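Probable tagatose 6-phosphate kinase (Sinorhizobium meliloti, PDB 3TXV) is of unproven function but probably works in carbohydrate metabolism, as a tagatose 6-phosphate kinase or a GatZ/KbaZ-like subunit of tagatose-1,6-bisphosphate aldolase. Local coordinates at residues G97-K102 and T132-A137; A111-M116 and A153-V158; S266-T271 and L286-G291; L292-R297 and F351-R356; S375-V380 and P405-L410. All blocks are in the same frame, centred on the assembly; numbering follows the deposited sequence.

Contact 1: G97-K102 and T132-A137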
# COMPACT_ATOMS: atom_id res chain seq x y z
N GLY A 97 12.82 8.74 3.73
CA GLY A 97 13.82 9.01 4.76
C GLY A 97 14.96 8.03 4.73
O GLY A 97 15.19 7.39 3.71
N PRO A 98 15.69 7.89 5.85
CA PRO A 98 16.90 7.05 5.96
C PRO A 98 16.66 5.54 5.97
O PRO A 98 17.62 4.77 5.88
CB PRO A 98 17.50 7.45 7.31
CG PRO A 98 16.73 8.60 7.82
CD PRO A 98 15.42 8.65 7.09
N ASN A 99 15.41 5.10 6.10
CA ASN A 99 15.13 3.67 6.26
C ASN A 99 15.90 2.68 5.36
O ASN A 99 16.41 1.70 5.85
CB ASN A 99 13.63 3.40 6.16
CG ASN A 99 13.28 1.98 6.52
OD1 ASN A 99 13.12 1.67 7.70
ND2 ASN A 99 13.15 1.12 5.52
N PRO A 100 15.97 2.92 4.04
CA PRO A 100 16.61 1.87 3.24
C PRO A 100 18.12 1.81 3.40
O PRO A 100 18.79 0.98 2.77
CB PRO A 100 16.26 2.25 1.80
CG PRO A 100 15.12 3.17 1.92
CD PRO A 100 15.36 3.94 3.17
N TRP A 101 18.65 2.69 4.26
CA TRP A 101 20.09 2.80 4.41
C TRP A 101 20.40 2.96 5.86
O TRP A 101 21.45 3.50 6.21
CB TRP A 101 20.62 4.01 3.66
CG TRP A 101 20.40 3.94 2.20
CD1 TRP A 101 21.07 3.16 1.32
CD2 TRP A 101 19.44 4.67 1.45
NE1 TRP A 101 20.59 3.37 0.04
CE2 TRP A 101 19.58 4.29 0.10
CE3 TRP A 101 18.46 5.61 1.78
CZ2 TRP A 101 18.78 4.81 -0.92
CZ3 TRP A 101 17.67 6.14 0.76
CH2 TRP A 101 17.84 5.73 -0.57
N LYS A 102 19.49 2.47 6.70
CA LYS A 102 19.60 2.68 8.12
C LYS A 102 20.72 1.88 8.80
O LYS A 102 21.16 2.17 9.92
CB LYS A 102 18.25 2.47 8.78
CG LYS A 102 17.81 1.04 8.90
CD LYS A 102 16.47 1.01 9.64
CE LYS A 102 16.30 -0.24 10.48
NZ LYS A 102 14.93 -0.73 10.19
N THR A 132 11.42 10.11 9.53
CA THR A 132 12.83 10.18 9.87
C THR A 132 13.09 9.65 11.29
O THR A 132 14.10 9.97 11.91
CB THR A 132 13.29 11.63 9.85
OG1 THR A 132 12.20 12.46 10.28
CG2 THR A 132 13.70 12.04 8.46
N SER A 133 12.18 8.85 11.80
CA SER A 133 12.15 8.56 13.23
C SER A 133 13.05 7.42 13.65
O SER A 133 13.32 7.22 14.84
CB SER A 133 10.71 8.28 13.67
OG SER A 133 10.14 7.25 12.88
N MSE A 134 13.52 6.65 12.66
CA MSE A 134 14.35 5.48 12.95
C MSE A 134 15.81 5.85 13.12
O MSE A 134 16.32 6.73 12.46
CB MSE A 134 14.14 4.37 11.91
CG MSE A 134 14.66 4.67 10.51
SE MSE A 134 13.78 6.15 9.57
CE MSE A 134 11.99 5.41 9.44
N GLY A 135 16.48 5.17 14.03
CA GLY A 135 17.88 5.37 14.25
C GLY A 135 18.69 4.80 13.11
O GLY A 135 18.27 3.89 12.43
N CYS A 136 19.86 5.36 12.92
CA CYS A 136 20.77 4.94 11.89
C CYS A 136 21.91 4.48 12.72
O CYS A 136 22.28 5.13 13.66
CB CYS A 136 21.17 6.12 11.04
SG CYS A 136 20.26 6.36 9.56
N ALA A 137 22.44 3.32 12.46
CA ALA A 137 23.35 2.77 13.42
C ALA A 137 24.62 3.50 13.66
O ALA A 137 25.28 3.88 12.75
CB ALA A 137 23.66 1.37 13.06

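Contact 2: A111-M116 and A153-V158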
# COMPACT_ATOMS: atom_id res chain seq x y z
N ALA A 111 22.20 11.41 3.69
CA ALA A 111 22.66 11.91 2.36
C ALA A 111 21.81 11.32 1.26
O ALA A 111 21.45 12.01 0.30
CB ALA A 111 24.12 11.60 2.11
N LYS A 112 21.50 10.04 1.42
CA LYS A 112 20.77 9.26 0.43
C LYS A 112 19.29 9.55 0.57
O LYS A 112 18.56 9.57 -0.41
CB LYS A 112 21.05 7.77 0.61
CG LYS A 112 22.52 7.42 0.83
CD LYS A 112 23.01 6.30 -0.11
CE LYS A 112 22.86 6.68 -1.58
NZ LYS A 112 23.68 5.83 -2.46
N ALA A 113 18.83 9.78 1.78
CA ALA A 113 17.49 10.26 1.96
C ALA A 113 17.35 11.50 1.08
O ALA A 113 16.33 11.69 0.42
CB ALA A 113 17.23 10.59 3.43
N GLU A 114 18.41 12.30 1.01
CA GLU A 114 18.38 13.57 0.30
C GLU A 114 18.35 13.43 -1.21
O GLU A 114 17.53 14.07 -1.85
CB GLU A 114 19.54 14.46 0.75
CG GLU A 114 19.25 15.13 2.08
CD GLU A 114 20.45 15.87 2.65
OE1 GLU A 114 20.70 15.74 3.88
OE2 GLU A 114 21.12 16.59 1.87
N ALA A 115 19.21 12.57 -1.76
CA ALA A 115 19.19 12.30 -3.21
C ALA A 115 17.85 11.70 -3.63
O ALA A 115 17.36 11.94 -4.75
CB ALA A 115 20.34 11.37 -3.62
N MSE A 116 17.25 10.97 -2.70
CA MSE A 116 16.04 10.23 -2.99
C MSE A 116 14.84 11.17 -3.02
O MSE A 116 14.01 11.08 -3.92
CB MSE A 116 15.83 9.14 -1.97
CG MSE A 116 15.02 9.61 -0.80
SE MSE A 116 13.13 9.11 -0.90
CE MSE A 116 13.58 7.19 -0.53
N ALA A 153 12.62 18.00 8.53
CA ALA A 153 12.78 19.35 7.98
C ALA A 153 13.87 19.47 6.91
O ALA A 153 13.69 20.19 5.93
CB ALA A 153 13.04 20.35 9.07
N ARG A 154 15.00 18.79 7.09
CA ARG A 154 15.98 18.86 6.06
C ARG A 154 15.37 18.35 4.78
O ARG A 154 15.52 18.97 3.73
CB ARG A 154 17.31 18.17 6.36
CG ARG A 154 18.32 18.57 5.28
CD ARG A 154 19.70 18.07 5.42
NE ARG A 154 20.60 19.06 6.03
CZ ARG A 154 21.93 18.92 6.12
NH1 ARG A 154 22.54 17.83 5.63
NH2 ARG A 154 22.64 19.87 6.70
N LEU A 155 14.66 17.22 4.84
CA LEU A 155 14.13 16.62 3.61
C LEU A 155 13.05 17.50 2.98
O LEU A 155 12.96 17.61 1.75
CB LEU A 155 13.65 15.22 3.87
CG LEU A 155 14.77 14.22 4.04
CD1 LEU A 155 14.26 12.88 4.54
CD2 LEU A 155 15.56 14.04 2.75
N ALA A 156 12.25 18.15 3.81
CA ALA A 156 11.31 19.12 3.35
C ALA A 156 12.00 20.20 2.49
O ALA A 156 11.53 20.55 1.40
CB ALA A 156 10.64 19.74 4.53
N ALA A 157 13.13 20.70 2.97
CA ALA A 157 13.81 21.83 2.36
C ALA A 157 14.63 21.43 1.17
O ALA A 157 15.08 22.29 0.43
CB ALA A 157 14.69 22.51 3.36
N VAL A 158 14.85 20.14 0.99
CA VAL A 158 15.58 19.67 -0.18
C VAL A 158 14.50 19.45 -1.20
O VAL A 158 14.72 19.63 -2.40
CB VAL A 158 16.37 18.40 0.10
CG1 VAL A 158 16.98 17.84 -1.17
CG2 VAL A 158 17.48 18.70 1.12

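Contact 3: S266-T271 and L286-G291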
# COMPACT_ATOMS: atom_id res chain seq x y z
N SER A 266 -2.64 0.38 7.70
CA SER A 266 -3.15 -0.94 8.10
C SER A 266 -4.66 -0.95 8.31
O SER A 266 -5.18 -1.59 9.24
CB SER A 266 -2.41 -1.50 9.34
OG SER A 266 -1.07 -1.06 9.39
N THR A 267 -5.37 -0.27 7.43
CA THR A 267 -6.83 -0.32 7.42
C THR A 267 -7.25 -1.57 6.70
O THR A 267 -8.45 -1.84 6.61
CB THR A 267 -7.44 0.83 6.59
OG1 THR A 267 -6.87 0.81 5.27
CG2 THR A 267 -7.21 2.21 7.28
N ASP A 268 -6.27 -2.31 6.16
CA ASP A 268 -6.50 -3.56 5.44
C ASP A 268 -7.42 -4.48 6.19
O ASP A 268 -7.31 -4.59 7.43
CB ASP A 268 -5.19 -4.25 5.20
CG ASP A 268 -4.31 -3.48 4.25
OD1 ASP A 268 -3.68 -2.48 4.69
OD2 ASP A 268 -4.25 -3.87 3.06
N TYR A 269 -8.33 -5.11 5.44
CA TYR A 269 -9.29 -6.12 5.94
C TYR A 269 -10.31 -5.56 6.90
O TYR A 269 -11.01 -6.34 7.53
CB TYR A 269 -8.59 -7.34 6.62
CG TYR A 269 -7.40 -7.86 5.87
CD1 TYR A 269 -7.57 -8.46 4.62
CD2 TYR A 269 -6.12 -7.73 6.37
CE1 TYR A 269 -6.49 -8.90 3.86
CE2 TYR A 269 -5.01 -8.17 5.63
CZ TYR A 269 -5.22 -8.77 4.36
OH TYR A 269 -4.17 -9.25 3.62
N GLN A 270 -10.39 -4.25 7.05
CA GLN A 270 -11.38 -3.72 8.00
C GLN A 270 -12.79 -3.81 7.38
O GLN A 270 -12.91 -3.80 6.16
CB GLN A 270 -11.03 -2.30 8.46
CG GLN A 270 -9.82 -2.21 9.37
CD GLN A 270 -10.15 -2.43 10.86
OE1 GLN A 270 -11.18 -2.01 11.35
NE2 GLN A 270 -9.25 -3.07 11.56
N THR A 271 -13.83 -3.89 8.21
CA THR A 271 -15.22 -3.95 7.69
C THR A 271 -15.68 -2.62 7.10
O THR A 271 -15.50 -1.57 7.74
CB THR A 271 -16.27 -4.32 8.77
OG1 THR A 271 -16.36 -3.27 9.76
CG2 THR A 271 -15.98 -5.71 9.43
N LEU A 286 -6.55 6.68 4.11
CA LEU A 286 -6.65 5.27 4.43
C LEU A 286 -5.69 4.52 3.55
O LEU A 286 -5.92 4.38 2.36
CB LEU A 286 -8.06 4.79 4.11
CG LEU A 286 -9.15 5.44 4.95
CD1 LEU A 286 -10.46 5.41 4.21
CD2 LEU A 286 -9.24 4.74 6.32
N LYS A 287 -4.66 3.95 4.12
CA LYS A 287 -3.75 3.20 3.30
C LYS A 287 -4.11 1.74 3.27
O LYS A 287 -4.21 1.09 4.28
CB LYS A 287 -2.36 3.33 3.86
CG LYS A 287 -1.75 4.66 3.66
CD LYS A 287 -0.26 4.60 3.80
CE LYS A 287 0.44 5.02 2.56
NZ LYS A 287 1.44 6.05 2.81
N VAL A 288 -4.34 1.22 2.09
CA VAL A 288 -4.57 -0.18 1.97
C VAL A 288 -3.58 -0.62 0.97
O VAL A 288 -3.32 0.06 0.05
CB VAL A 288 -5.94 -0.41 1.46
CG1 VAL A 288 -6.14 0.32 0.22
CG2 VAL A 288 -6.22 -1.85 1.32
N GLY A 289 -3.01 -1.79 1.21
CA GLY A 289 -2.17 -2.47 0.26
C GLY A 289 -2.43 -3.95 0.22
O GLY A 289 -2.88 -4.49 -0.74
N PRO A 290 -2.13 -4.60 1.32
CA PRO A 290 -2.14 -6.03 1.46
C PRO A 290 -3.50 -6.61 1.23
O PRO A 290 -3.67 -7.62 0.64
CB PRO A 290 -1.71 -6.20 2.88
CG PRO A 290 -0.78 -5.11 3.08
CD PRO A 290 -1.06 -4.04 2.12
N GLY A 291 -4.50 -5.91 1.67
CA GLY A 291 -5.82 -6.36 1.41
C GLY A 291 -6.08 -6.44 -0.06
O GLY A 291 -6.99 -7.07 -0.45

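Contact 4: L292-R297 and F351-R356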
# COMPACT_ATOMS: atom_id res chain seq x y z
N LEU A 292 -5.31 -5.78 -0.90
CA LEU A 292 -5.72 -5.64 -2.26
C LEU A 292 -5.11 -6.73 -3.05
O LEU A 292 -5.68 -7.20 -3.96
CB LEU A 292 -5.23 -4.33 -2.80
CG LEU A 292 -5.95 -3.12 -2.28
CD1 LEU A 292 -5.22 -1.93 -2.59
CD2 LEU A 292 -7.22 -3.08 -2.90
N THR A 293 -3.91 -7.11 -2.69
CA THR A 293 -3.23 -8.24 -3.32
C THR A 293 -3.61 -9.56 -2.67
O THR A 293 -3.48 -10.64 -3.27
CB THR A 293 -1.73 -8.10 -3.21
OG1 THR A 293 -1.40 -7.65 -1.87
CG2 THR A 293 -1.20 -7.13 -4.26
N PHE A 294 -4.04 -9.49 -1.42
CA PHE A 294 -4.63 -10.63 -0.78
C PHE A 294 -5.83 -11.12 -1.65
O PHE A 294 -5.85 -12.27 -2.07
CB PHE A 294 -5.03 -10.29 0.65
CG PHE A 294 -5.74 -11.39 1.37
CD1 PHE A 294 -7.10 -11.60 1.18
CD2 PHE A 294 -5.03 -12.24 2.22
CE1 PHE A 294 -7.77 -12.65 1.84
CE2 PHE A 294 -5.67 -13.27 2.88
CZ PHE A 294 -7.05 -13.48 2.71
N ALA A 295 -6.80 -10.24 -1.94
CA ALA A 295 -7.93 -10.60 -2.80
C ALA A 295 -7.51 -11.08 -4.22
O ALA A 295 -8.05 -12.08 -4.76
CB ALA A 295 -8.87 -9.46 -2.89
N LEU A 296 -6.53 -10.37 -4.82
CA LEU A 296 -6.01 -10.75 -6.11
C LEU A 296 -5.57 -12.19 -6.07
O LEU A 296 -6.05 -13.01 -6.86
CB LEU A 296 -4.87 -9.84 -6.52
CG LEU A 296 -4.10 -10.17 -7.82
CD1 LEU A 296 -5.01 -10.70 -8.95
CD2 LEU A 296 -3.34 -8.94 -8.28
N ARG A 297 -4.71 -12.54 -5.11
CA ARG A 297 -4.31 -13.93 -4.85
C ARG A 297 -5.50 -14.91 -4.78
O ARG A 297 -5.48 -15.95 -5.44
CB ARG A 297 -3.51 -13.97 -3.54
CG ARG A 297 -2.65 -15.16 -3.27
CD ARG A 297 -3.34 -16.15 -2.40
NE ARG A 297 -3.78 -15.52 -1.17
CZ ARG A 297 -4.83 -15.92 -0.44
NH1 ARG A 297 -5.55 -16.98 -0.79
NH2 ARG A 297 -5.16 -15.26 0.65
N PHE A 351 -2.01 -18.23 2.93
CA PHE A 351 -3.29 -17.78 3.45
C PHE A 351 -3.29 -16.63 4.40
O PHE A 351 -4.34 -16.01 4.60
CB PHE A 351 -4.08 -18.96 3.94
CG PHE A 351 -4.40 -19.92 2.85
CD1 PHE A 351 -5.30 -19.56 1.83
CD2 PHE A 351 -3.77 -21.15 2.78
CE1 PHE A 351 -5.59 -20.42 0.78
CE2 PHE A 351 -4.08 -22.03 1.71
CZ PHE A 351 -4.99 -21.65 0.72
N SER A 352 -2.14 -16.28 4.93
CA SER A 352 -2.11 -15.29 5.97
C SER A 352 -2.42 -13.92 5.43
O SER A 352 -2.04 -13.58 4.30
CB SER A 352 -0.75 -15.25 6.64
OG SER A 352 -0.35 -13.89 6.85
N TYR A 353 -3.07 -13.13 6.27
CA TYR A 353 -3.37 -11.72 6.05
C TYR A 353 -2.13 -10.84 5.87
O TYR A 353 -2.26 -9.73 5.36
CB TYR A 353 -4.14 -11.18 7.27
CG TYR A 353 -5.61 -11.54 7.40
CD1 TYR A 353 -6.47 -11.49 6.30
CD2 TYR A 353 -6.15 -11.85 8.65
CE1 TYR A 353 -7.83 -11.76 6.43
CE2 TYR A 353 -7.51 -12.13 8.81
CZ TYR A 353 -8.34 -12.09 7.69
OH TYR A 353 -9.69 -12.39 7.82
N SER A 354 -0.95 -11.27 6.34
CA SER A 354 0.30 -10.49 6.11
C SER A 354 0.66 -10.48 4.63
O SER A 354 1.32 -9.54 4.15
CB SER A 354 1.50 -11.03 6.89
OG SER A 354 1.29 -10.99 8.28
N ASP A 355 0.23 -11.53 3.92
CA ASP A 355 0.21 -11.47 2.47
C ASP A 355 1.64 -11.28 1.91
O ASP A 355 1.86 -10.56 0.95
CB ASP A 355 -0.77 -10.37 1.98
CG ASP A 355 -0.78 -10.20 0.43
OD1 ASP A 355 -1.16 -11.18 -0.29
OD2 ASP A 355 -0.41 -9.10 -0.08
N ARG A 356 2.62 -11.95 2.51
CA ARG A 356 3.98 -11.72 2.07
C ARG A 356 4.11 -12.26 0.67
O ARG A 356 4.98 -11.80 -0.09
CB ARG A 356 5.05 -12.33 2.99
CG ARG A 356 4.98 -11.96 4.46
CD ARG A 356 5.24 -10.50 4.73
NE ARG A 356 6.49 -10.03 4.17
CZ ARG A 356 6.84 -8.74 4.16
NH1 ARG A 356 6.01 -7.83 4.67
NH2 ARG A 356 8.01 -8.35 3.64
O HOH W 1 -1.76 -13.83 0.73

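Contact 5: S375-V380 and P405-L410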
# COMPACT_ATOMS: atom_id res chain seq x y z
N SER A 375 -3.46 -17.23 -19.80
CA SER A 375 -3.54 -17.37 -21.23
C SER A 375 -4.23 -18.69 -21.56
O SER A 375 -4.83 -18.86 -22.62
CB SER A 375 -2.15 -17.28 -21.85
OG SER A 375 -1.51 -18.54 -21.86
N LEU A 376 -4.15 -19.63 -20.63
CA LEU A 376 -4.88 -20.86 -20.78
C LEU A 376 -6.38 -20.62 -20.57
O LEU A 376 -7.20 -21.45 -20.99
CB LEU A 376 -4.38 -21.88 -19.79
CG LEU A 376 -5.15 -23.17 -19.65
CD1 LEU A 376 -5.01 -23.89 -20.96
CD2 LEU A 376 -4.58 -23.97 -18.52
N LEU A 377 -6.75 -19.49 -19.96
CA LEU A 377 -8.18 -19.16 -19.79
C LEU A 377 -8.67 -18.02 -20.70
O LEU A 377 -9.83 -17.60 -20.62
CB LEU A 377 -8.51 -18.91 -18.31
CG LEU A 377 -8.30 -20.08 -17.33
CD1 LEU A 377 -8.43 -19.60 -15.89
CD2 LEU A 377 -9.22 -21.24 -17.56
N ASP A 378 -7.77 -17.53 -21.55
CA ASP A 378 -8.05 -16.48 -22.54
C ASP A 378 -9.16 -16.92 -23.49
O ASP A 378 -9.06 -17.97 -24.13
CB ASP A 378 -6.79 -16.26 -23.38
CG ASP A 378 -6.77 -14.90 -24.13
OD1 ASP A 378 -5.91 -14.76 -25.03
OD2 ASP A 378 -7.55 -13.97 -23.81
N GLY A 379 -10.20 -16.11 -23.58
CA GLY A 379 -11.37 -16.41 -24.41
C GLY A 379 -12.39 -17.33 -23.77
O GLY A 379 -13.57 -17.35 -24.17
N VAL A 380 -11.93 -18.09 -22.77
CA VAL A 380 -12.76 -19.11 -22.16
C VAL A 380 -13.82 -18.47 -21.31
O VAL A 380 -13.52 -17.73 -20.39
CB VAL A 380 -11.94 -20.12 -21.33
CG1 VAL A 380 -12.82 -21.24 -20.82
CG2 VAL A 380 -10.81 -20.72 -22.16
N PRO A 405 -17.71 -13.24 -17.07
CA PRO A 405 -17.12 -14.46 -16.58
C PRO A 405 -15.92 -14.89 -17.35
O PRO A 405 -15.92 -15.97 -17.84
CB PRO A 405 -18.19 -15.46 -16.90
CG PRO A 405 -19.03 -14.83 -17.79
CD PRO A 405 -19.09 -13.47 -17.39
N GLN A 406 -14.88 -14.08 -17.36
CA GLN A 406 -13.63 -14.41 -17.99
C GLN A 406 -12.55 -14.12 -16.96
O GLN A 406 -12.77 -13.36 -16.07
CB GLN A 406 -13.47 -13.63 -19.27
CG GLN A 406 -14.66 -13.75 -20.18
CD GLN A 406 -14.33 -13.60 -21.64
OE1 GLN A 406 -13.76 -12.61 -22.06
NE2 GLN A 406 -14.73 -14.56 -22.43
N ALA A 407 -11.40 -14.74 -17.06
CA ALA A 407 -10.44 -14.73 -15.97
C ALA A 407 -9.88 -13.39 -15.50
O ALA A 407 -9.80 -13.16 -14.33
CB ALA A 407 -9.33 -15.67 -16.30
N LYS A 408 -9.50 -12.51 -16.39
CA LYS A 408 -8.99 -11.17 -16.03
C LYS A 408 -10.10 -10.28 -15.46
O LYS A 408 -9.88 -9.59 -14.45
CB LYS A 408 -8.33 -10.52 -17.25
CG LYS A 408 -7.35 -9.39 -17.01
CD LYS A 408 -7.95 -8.05 -17.43
CE LYS A 408 -6.99 -7.23 -18.33
NZ LYS A 408 -5.89 -6.54 -17.59
N PRO A 409 -11.29 -10.29 -16.09
CA PRO A 409 -12.37 -9.59 -15.42
C PRO A 409 -12.67 -10.15 -14.03
O PRO A 409 -13.03 -9.40 -13.13
CB PRO A 409 -13.56 -9.80 -16.37
CG PRO A 409 -12.92 -9.77 -17.72
CD PRO A 409 -11.61 -10.52 -17.52
N LEU A 410 -12.53 -11.46 -13.84
CA LEU A 410 -12.78 -12.01 -12.53
C LEU A 410 -11.68 -11.64 -11.52
O LEU A 410 -11.94 -11.46 -10.31
CB LEU A 410 -13.04 -13.51 -12.60
CG LEU A 410 -14.36 -13.92 -13.28
CD1 LEU A 410 -14.33 -15.38 -13.67
CD2 LEU A 410 -15.59 -13.62 -12.41

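Contact 1: G97-K102 and T132-A137
K102 and C136 bring the two backbones to 4.5 Å between their CA atoms, whereas N99 and M134 stand 7.0 Å apart, CA to CA. At the close end A137 N donates to K102 O at 3.1 Å. The bond is nearly straight, with 160° at the hydrogen, and it meets the oxygen almost head-on to the carbonyl. The CA-H of C136 also leans on this oxygen, at 3.4 Å from C136 CA to K102 O. The wider end is filled by M134, a selenomethionine. Its CG sits between the backbone N and the carbonyl carbon (chi1 69°), and the chain then bends twice. The bends lay SE against P98, 3.9 Å from P98 CD, and carry CE toward N99 CB. Both segments lie in loops that follow neighbouring strands, 89-96 and 127-130, of an eight-stranded parallel beta/alpha barrel. They lie beyond the C-terminal strand ends, the side where such barrels usually hold their active site. P98 gives the first loop its apolar contact with the second. Its CB meets C136 SG at 3.7 Å, and its CD also meets T132 CG2 at 4.0 Å. The hydroxyl of T132 is engaged elsewhere, with T148 O. K102 passes over M134 at about a right angle, with K102 CD 4.2 Å from M134 CG, and leads on away from the second loop.

Contact 2: A111-M116 and A153-V158
R154 NH1 and E114 OE1 form a salt bridge at 3.3 Å, with 170° at the hydrogen. The oxygen lies at the edge of the guanidinium, close to its plane, and is approached on the syn side of the carboxylate. The two flat groups are nearly perpendicular, 84° apart, so one oxygen of E114 serves the pair and the ends do not lie flat side by side. R154 reaches it by a bend at chi3, after CG has set out anti to the backbone N. Under the charged pair the aliphatic part of E114 rests on L155 and V158. E114 CG is 3.9 Å from L155 CD2 and 4.1 Å from V158 CG2. L155 also packs its two methyls on A113, with L155 CD1 3.9 Å from A113 CB. These residues join helices 106-121 and 145-161, neighbours in the outer layer of the beta/alpha barrel. Each follows a strand of the barrel, and they run in the same general direction, with short-segment axes 9.5 Å apart and crossing at -32°. Further in, L155 reaches L130 of strand 127-130, and M110 and I117 flank it along helix 106-121. V158 extends the seam to I117 and T118.

Contact 3: S266-T271 and L286-G291
D268 sets its CG anti to its carbonyl carbon (chi1 -66°), and this sends the carboxylate to the start of helix 290-310. T267 keeps OG1 between its backbone N and carbonyl carbon (chi1 55°), facing strand 283-288. OD2 of D268 takes two backbone N-H groups. G289 N comes to the syn lone pair of D268 OD2 at 3.0 Å. G291 N is modelled 2.5 Å from D268 OD2, too short for the length to be trusted. A negative charge beside a helix N terminus would probably be stabilised by the helix dipole. T267 OG1 donates to K287 O at 2.9 Å, from well above the carbonyl plane and not onto a lone pair. These bonds fix the loop after strand 261-264 to the last strand of the beta/alpha barrel and to the start of the helix that follows it. The loop contains a type II turn from T267 to Q270. K287 turns its amine away from the loop, to salt bridges with E263 and D94. The T267 side chain crosses that of L286 at about a right angle, with T267 CG2 3.4 Å from L286 CD2. Y269 lays CE1 3.6 Å from G291 CA, and its hydroxyl bonds to Y353 O.

Contact 4: L292-R297 and F351-R356
T293 starts the contact between helix 290-310, the last helix of the beta/alpha barrel proper, and a type I turn from S352 to D355. Within that turn S352 OG accepts from S354 N, an ST turn. T293 OG1 donates to D355 OD2, on the syn side but tilted 32° out of the carboxylate plane; the modelled length is short and not to be relied on. The same oxygen has a salt bridge to R358, so a hydroxyl and a guanidinium share it. F294 comes next, with CG anti to the backbone N (chi1 176°), and this sends the ring edge-on toward the backbone of F351 and S352. Its edge faces F351 O and S352 O, with F294 CE2 3.5 Å from F351 O. The Y353 ring meets it obliquely, planes at 41° and centroids 5.6 Å apart. Y269 packs edge-to-face with F294. Then R297 folds back, bent at chi2 and chi3. NH2 of R297 lies over one face of the F294 ring, toward its rim. The guanidinium stands nearly upright to the F351 ring, R297 NH1 being 3.7 Å from F351 CD1. A water accepts from R297 NE at 3.2 Å and donates to D355 OD1 at 2.9 Å.

Contact 5: S375-V380 and P405-L410
L377 and A407 point their CB atoms at each other, and L377 CB lies 3.9 Å from A407 CB. L377 opens a type II turn, L377 to V380, that follows helix 364-376. A407 is the first residue of helix 407-424, so the contact sets a turn at the end of one helix against the start of another, in the helical part that follows the barrel in sequence. The L377 chain has CG anti to its carbonyl carbon (chi1 -62°). This carries CD1 round beside the same methyl, at 4.1 Å from A407 CB, so the A407 methyl touches both CB and one branch of L377. L303 of helix 290-310 touches both residues, so the apolar pair rests on a third helix. A307 of that helix also reaches L377. The polar side of the contact is looser. Q406, at the N-cap position, extends its chain beyond CG and brings its amide end to the turn. NE2 of Q406 stands 3.5 Å from G379 O, but the angle is too poor for a hydrogen bond. G379 has a positive phi (83°), as the third residue of a type II turn does. The turn is closed by V380 N to L377 O at 3.0 Å. Beside the glutamine, V380 turns its carbonyl to the second segment, and V380 O comes 4.1 Å from Q406 CG.

From the N terminus, contacts 1 and 2 come first. They close loops of 29 and 36 residues and cross, since 111-116 lies between the segments of contact 1 and 132-137 between those of contact 2. They tie together two successive strand-loop-helix units of the barrel, and touch where W101 packs on K112 and G97 on A113. Contact 3 then closes 14 residues round helix 272-280. Contact 4 follows in series and closes 53 residues, mostly helix. Both use helix 290-310, and they meet at Y269 and Y353. Contact 5 is last, closes 24 residues and ties the turn after helix 364-376 to the start of helix 407-424. Its centre is about 44 Å from that of contact 1.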